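Local coordinates for putative secreted cellulose binding protein (Streptomyces coelicolor, PDB 4OY7), which cleaves glycosidic bonds in cellulose oxidatively with a copper ion, this chain being the catalytic AA10 domain of a longer secreted lytic polysaccharide monooxygenase, at residues A[86-98]-A[184-196]. Residues are numbered along the deposited sequence; the frame is centred on the assembly and turned at random.
Sequences RSDWPRTHLTSGA and NFFSCSDVVFDGG
Arg91 lays its long side chain across Val192, CD 3.6 Å from CG1, before its guanidinium turns to the backbone of strand 184-193. There NH2 donates to Val191 O at 3.2 Å; the oxygen lies in the guanidinium plane, but the N-H is bent (136°) and reaches it from above the carbonyl plane. CG between the backbone N and carbonyl carbon (chi1 69°) starts the chain over Val192, and the bend at chi3 brings NH2 round to Val191 O. Arg91 NH1 and Asp190 OD2 remain 4.4 Å apart, joined through a water that links both; a second water bridges NH2 to the same oxygen, while Asp190 OD1 forms a salt bridge with Arg10. A leucine in place of Arg91 would probably leave Val191 O without this donor and the two waters less firmly placed.

Beyond it, His93 suits its place by offering a flat face to Val192 CG1, a CH-pi contact 3.7 Å from the centroid, and an edge N-H, ND1 donating to the syn lone pair of Asp194 OD2 at 2.8 Å. On the other sheet face, Leu94 and Val191 fill a buried apolar layer together, CD1 3.6 Å from CB. Backbone hydrogen bonds of parallel pairing, among them Leu94 N to Val192 O (2.8 Å), join the strands. Short strand 92-94 thus adds a parallel partner to strand 184-193 in the immunoglobulin-like beta-sandwich of AA10 enzymes, away from the copper site; 184-193 also pairs antiparallel with 168-178 and 51-52, while Pro90 rests on helix 30-39.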
loop_
_atom_site.group_PDB
_atom_site.type_symbol
_atom_site.label_atom_id
_atom_site.label_comp_id
_atom_site.label_asym_id
_atom_site.label_seq_id
_atom_site.Cartn_x
_atom_site.Cartn_y
_atom_site.Cartn_z
ATOM N N ARG A 86 9.629 0.042 10.778
ATOM C CA ARG A 86 10.464 -1.150 10.914
ATOM C C ARG A 86 11.043 -1.513 9.555
ATOM O O ARG A 86 10.427 -1.243 8.518
ATOM C CB ARG A 86 9.597 -2.330 11.359
ATOM C CG ARG A 86 9.025 -2.234 12.735
ATOM C CD ARG A 86 8.043 -3.355 13.004
ATOM N NE ARG A 86 8.772 -4.607 13.140
ATOM C CZ ARG A 86 8.694 -5.420 14.184
ATOM N NH1 ARG A 86 7.913 -5.137 15.225
ATOM N NH2 ARG A 86 9.404 -6.536 14.179
ATOM N N SER A 87 12.208 -2.146 9.567
ATOM C CA SER A 87 12.853 -2.561 8.320
ATOM C C SER A 87 12.618 -4.030 7.972
ATOM O O SER A 87 13.143 -4.511 6.955
ATOM C CB SER A 87 14.347 -2.304 8.429
ATOM O OG SER A 87 14.943 -3.116 9.414
ATOM N N ASP A 88 11.840 -4.732 8.785
ATOM C CA ASP A 88 11.664 -6.186 8.633
ATOM C C ASP A 88 10.292 -6.577 8.044
ATOM O O ASP A 88 9.970 -7.762 8.026
ATOM C CB ASP A 88 11.995 -6.956 9.935
ATOM C CG ASP A 88 11.131 -6.543 11.133
ATOM O OD1 ASP A 88 10.414 -5.515 11.052
ATOM O OD2 ASP A 88 11.128 -7.302 12.133
ATOM N N TRP A 89 9.514 -5.621 7.543
ATOM C CA TRP A 89 8.283 -5.931 6.834
ATOM C C TRP A 89 8.608 -6.761 5.584
ATOM O O TRP A 89 9.747 -6.718 5.091
ATOM C CB TRP A 89 7.582 -4.657 6.372
ATOM C CG TRP A 89 6.943 -3.809 7.421
ATOM C CD1 TRP A 89 7.448 -2.662 7.988
ATOM C CD2 TRP A 89 5.645 -3.991 8.001
ATOM N NE1 TRP A 89 6.555 -2.141 8.878
ATOM C CE2 TRP A 89 5.449 -2.945 8.934
ATOM C CE3 TRP A 89 4.653 -4.961 7.864
ATOM C CZ2 TRP A 89 4.254 -2.803 9.671
ATOM C CZ3 TRP A 89 3.488 -4.830 8.596
ATOM C CH2 TRP A 89 3.308 -3.768 9.534
ATOM N N PRO A 90 7.641 -7.548 5.094
ATOM C CA PRO A 90 7.856 -8.197 3.812
ATOM C C PRO A 90 8.084 -7.169 2.732
ATOM O O PRO A 90 7.545 -6.096 2.819
ATOM C CB PRO A 90 6.527 -8.932 3.562
ATOM C CG PRO A 90 5.880 -9.045 4.882
ATOM C CD PRO A 90 6.308 -7.828 5.639
ATOM N N ARG A 91 8.864 -7.487 1.709
ATOM C CA ARG A 91 9.117 -6.504 0.680
ATOM C C ARG A 91 9.261 -7.146 -0.685
ATOM O O ARG A 91 9.585 -8.325 -0.816
ATOM C CB ARG A 91 10.357 -5.664 0.985
ATOM C CG ARG A 91 11.714 -6.371 0.920
ATOM C CD ARG A 91 12.863 -5.520 1.492
ATOM N NE ARG A 91 12.535 -5.164 2.871
ATOM C CZ ARG A 91 12.085 -3.978 3.277
ATOM N NH1 ARG A 91 11.699 -3.834 4.536
ATOM N NH2 ARG A 91 12.009 -2.930 2.461
ATOM N N THR A 92 9.064 -6.315 -1.689
ATOM C CA THR A 92 9.217 -6.697 -3.079
ATOM C C THR A 92 10.573 -6.216 -3.594
ATOM O O THR A 92 10.931 -5.048 -3.435
ATOM C CB THR A 92 8.103 -6.087 -3.926
ATOM O OG1 THR A 92 6.828 -6.494 -3.404
ATOM C CG2 THR A 92 8.200 -6.566 -5.392
ATOM N N HIS A 93 11.285 -7.138 -4.229
ATOM C CA HIS A 93 12.601 -6.857 -4.778
ATOM C C HIS A 93 12.434 -6.307 -6.188
ATOM O O HIS A 93 11.789 -6.942 -7.036
ATOM C CB HIS A 93 13.444 -8.145 -4.743
ATOM C CG HIS A 93 13.738 -8.602 -3.349
ATOM N ND1 HIS A 93 15.001 -8.534 -2.796
ATOM C CD2 HIS A 93 12.930 -9.106 -2.386
ATOM C CE1 HIS A 93 14.955 -8.973 -1.548
ATOM N NE2 HIS A 93 13.708 -9.311 -1.270
ATOM N N LEU A 94 12.993 -5.111 -6.411
ATOM C CA LEU A 94 12.854 -4.384 -7.680
ATOM C C LEU A 94 14.172 -4.026 -8.303
ATOM O O LEU A 94 15.188 -3.943 -7.629
ATOM C CB LEU A 94 12.145 -3.060 -7.446
ATOM C CG LEU A 94 10.767 -3.137 -6.819
ATOM C CD1 LEU A 94 10.202 -1.748 -6.625
ATOM C CD2 LEU A 94 9.869 -3.965 -7.709
ATOM N N THR A 95 14.128 -3.760 -9.614
ATOM C CA THR A 95 15.292 -3.281 -10.326
ATOM C C THR A 95 15.088 -1.815 -10.664
ATOM O O THR A 95 14.198 -1.453 -11.458
ATOM C CB THR A 95 15.542 -4.095 -11.592
ATOM O OG1 THR A 95 15.629 -5.484 -11.251
ATOM C CG2 THR A 95 16.867 -3.670 -12.252
ATOM N N SER A 96 15.954 -0.970 -10.104
ATOM C CA SER A 96 15.965 0.435 -10.459
ATOM C C SER A 96 16.211 0.557 -11.968
ATOM O O SER A 96 17.102 -0.078 -12.524
ATOM C CB SER A 96 17.072 1.152 -9.687
ATOM O OG SER A 96 17.155 2.510 -10.036
ATOM N N GLY A 97 15.367 1.347 -12.618
ATOM C CA GLY A 97 15.421 1.537 -14.049
ATOM C C GLY A 97 14.460 0.679 -14.865
ATOM O O GLY A 97 14.255 0.971 -16.037
ATOM N N ALA A 98 13.916 -0.386 -14.276
ATOM C CA ALA A 98 12.989 -1.282 -14.975
ATOM C C ALA A 98 11.575 -0.720 -14.949
ATOM O O ALA A 98 11.209 0.028 -14.038
ATOM C CB ALA A 98 12.986 -2.652 -14.325
ATOM N N ASN A 184 -11.253 7.867 -0.077
ATOM C CA ASN A 184 -9.989 7.538 -0.713
ATOM C C ASN A 184 -9.366 6.320 0.006
ATOM O O ASN A 184 -9.613 6.104 1.197
ATOM C CB ASN A 184 -8.995 8.710 -0.551
ATOM C CG ASN A 184 -9.331 9.981 -1.332
ATOM O OD1 ASN A 184 -8.542 10.938 -1.215
ATOM N ND2 ASN A 184 -10.413 10.022 -2.130
ATOM N N PHE A 185 -8.474 5.616 -0.684
ATOM C CA PHE A 185 -7.725 4.465 -0.148
ATOM C C PHE A 185 -6.229 4.772 -0.063
ATOM O O PHE A 185 -5.699 5.561 -0.836
ATOM C CB PHE A 185 -8.021 3.232 -1.003
ATOM C CG PHE A 185 -9.454 2.813 -0.909
ATOM C CD1 PHE A 185 -10.444 3.448 -1.633
ATOM C CD2 PHE A 185 -9.811 1.882 0.038
ATOM C CE1 PHE A 185 -11.771 3.086 -1.465
ATOM C CE2 PHE A 185 -11.123 1.517 0.217
ATOM C CZ PHE A 185 -12.094 2.132 -0.522
ATOM N N PHE A 186 -5.561 4.126 0.882
ATOM C CA PHE A 186 -4.194 4.450 1.219
ATOM C C PHE A 186 -3.371 3.174 1.242
ATOM O O PHE A 186 -3.725 2.218 1.931
ATOM C CB PHE A 186 -4.153 5.145 2.590
ATOM C CG PHE A 186 -4.763 6.526 2.564
ATOM C CD1 PHE A 186 -6.133 6.691 2.604
ATOM C CD2 PHE A 186 -3.956 7.673 2.437
ATOM C CE1 PHE A 186 -6.714 7.947 2.491
ATOM C CE2 PHE A 186 -4.546 8.935 2.333
ATOM C CZ PHE A 186 -5.922 9.063 2.358
ATOM N N SER A 187 -2.311 3.164 0.446
ATOM C CA SER A 187 -1.539 1.944 0.235
ATOM C C SER A 187 -0.066 2.144 0.398
ATOM O O SER A 187 0.484 3.006 -0.254
ATOM C CB SER A 187 -1.795 1.433 -1.182
ATOM O OG SER A 187 -1.054 0.257 -1.473
ATOM N N CYS A 188 0.586 1.277 1.175
ATOM C CA CYS A 188 2.037 1.382 1.445
ATOM C C CYS A 188 2.731 0.079 1.133
ATOM O O CYS A 188 2.368 -0.955 1.687
ATOM C CB CYS A 188 2.263 1.683 2.903
ATOM S SG CYS A 188 1.990 3.422 3.390
ATOM N N SER A 189 3.712 0.125 0.241
ATOM C CA SER A 189 4.422 -1.073 -0.210
ATOM C C SER A 189 5.925 -0.923 0.041
ATOM O O SER A 189 6.587 -0.051 -0.503
ATOM C CB SER A 189 4.181 -1.271 -1.697
ATOM O OG SER A 189 2.793 -1.378 -1.977
ATOM N N ASP A 190 6.452 -1.814 0.872
ATOM C CA ASP A 190 7.871 -1.902 1.094
ATOM C C ASP A 190 8.559 -2.558 -0.083
ATOM O O ASP A 190 8.116 -3.620 -0.568
ATOM C CB ASP A 190 8.149 -2.707 2.351
ATOM C CG ASP A 190 7.691 -1.988 3.597
ATOM O OD1 ASP A 190 6.620 -2.340 4.096
ATOM O OD2 ASP A 190 8.352 -1.026 4.036
ATOM N N VAL A 191 9.643 -1.948 -0.547
ATOM C CA VAL A 191 10.400 -2.458 -1.699
ATOM C C VAL A 191 11.888 -2.336 -1.397
ATOM O O VAL A 191 12.295 -1.640 -0.435
ATOM C CB VAL A 191 10.057 -1.716 -3.009
ATOM C CG1 VAL A 191 8.546 -1.745 -3.236
ATOM C CG2 VAL A 191 10.604 -0.294 -3.019
ATOM N N VAL A 192 12.699 -3.020 -2.188
ATOM C CA VAL A 192 14.153 -2.825 -2.151
ATOM C C VAL A 192 14.658 -2.831 -3.574
ATOM O O VAL A 192 14.270 -3.689 -4.374
ATOM C CB VAL A 192 14.880 -3.861 -1.255
ATOM C CG1 VAL A 192 14.542 -5.282 -1.651
ATOM C CG2 VAL A 192 16.385 -3.645 -1.271
ATOM N N PHE A 193 15.501 -1.850 -3.888
ATOM C CA PHE A 193 16.114 -1.732 -5.203
ATOM C C PHE A 193 17.448 -2.474 -5.179
ATOM O O PHE A 193 18.544 -1.868 -5.064
ATOM C CB PHE A 193 16.311 -0.265 -5.597
ATOM C CG PHE A 193 15.029 0.486 -5.846
ATOM C CD1 PHE A 193 14.294 0.280 -7.019
ATOM C CD2 PHE A 193 14.574 1.422 -4.931
ATOM C CE1 PHE A 193 13.132 0.999 -7.240
ATOM C CE2 PHE A 193 13.420 2.150 -5.161
ATOM C CZ PHE A 193 12.694 1.917 -6.310
ATOM N N ASP A 194 17.366 -3.796 -5.308
ATOM C CA ASP A 194 18.568 -4.641 -5.304
ATOM C C ASP A 194 18.704 -5.494 -6.564
ATOM O O ASP A 194 19.584 -6.343 -6.639
ATOM C CB ASP A 194 18.619 -5.524 -4.064
ATOM C CG ASP A 194 17.483 -6.536 -3.997
ATOM O OD1 ASP A 194 16.558 -6.518 -4.859
ATOM O OD2 ASP A 194 17.503 -7.357 -3.037
ATOM N N GLY A 195 17.854 -5.274 -7.559
ATOM C CA GLY A 195 17.860 -6.113 -8.750
ATOM C C GLY A 195 18.831 -5.688 -9.832
ATOM O O GLY A 195 19.406 -4.578 -9.770
ATOM N N GLY A 196 19.018 -6.590 -10.800
ATOM C CA GLY A 196 19.803 -6.376 -12.033
ATOM C C GLY A 196 21.276 -6.472 -11.737
ATOM O O GLY A 196 22.132 -6.384 -12.626
ATOM O OXT GLY A 196 21.632 -6.646 -10.568
HETATM O O HOH W 1 10.165 -2.140 5.905
HETATM O O HOH W 2 5.427 -5.006 3.761
HETATM O O HOH W 3 10.791 -0.390 2.976
HETATM O O HOH W 4 5.841 -4.550 -1.815
HETATM O O HOH W 5 18.531 -2.135 -9.265
#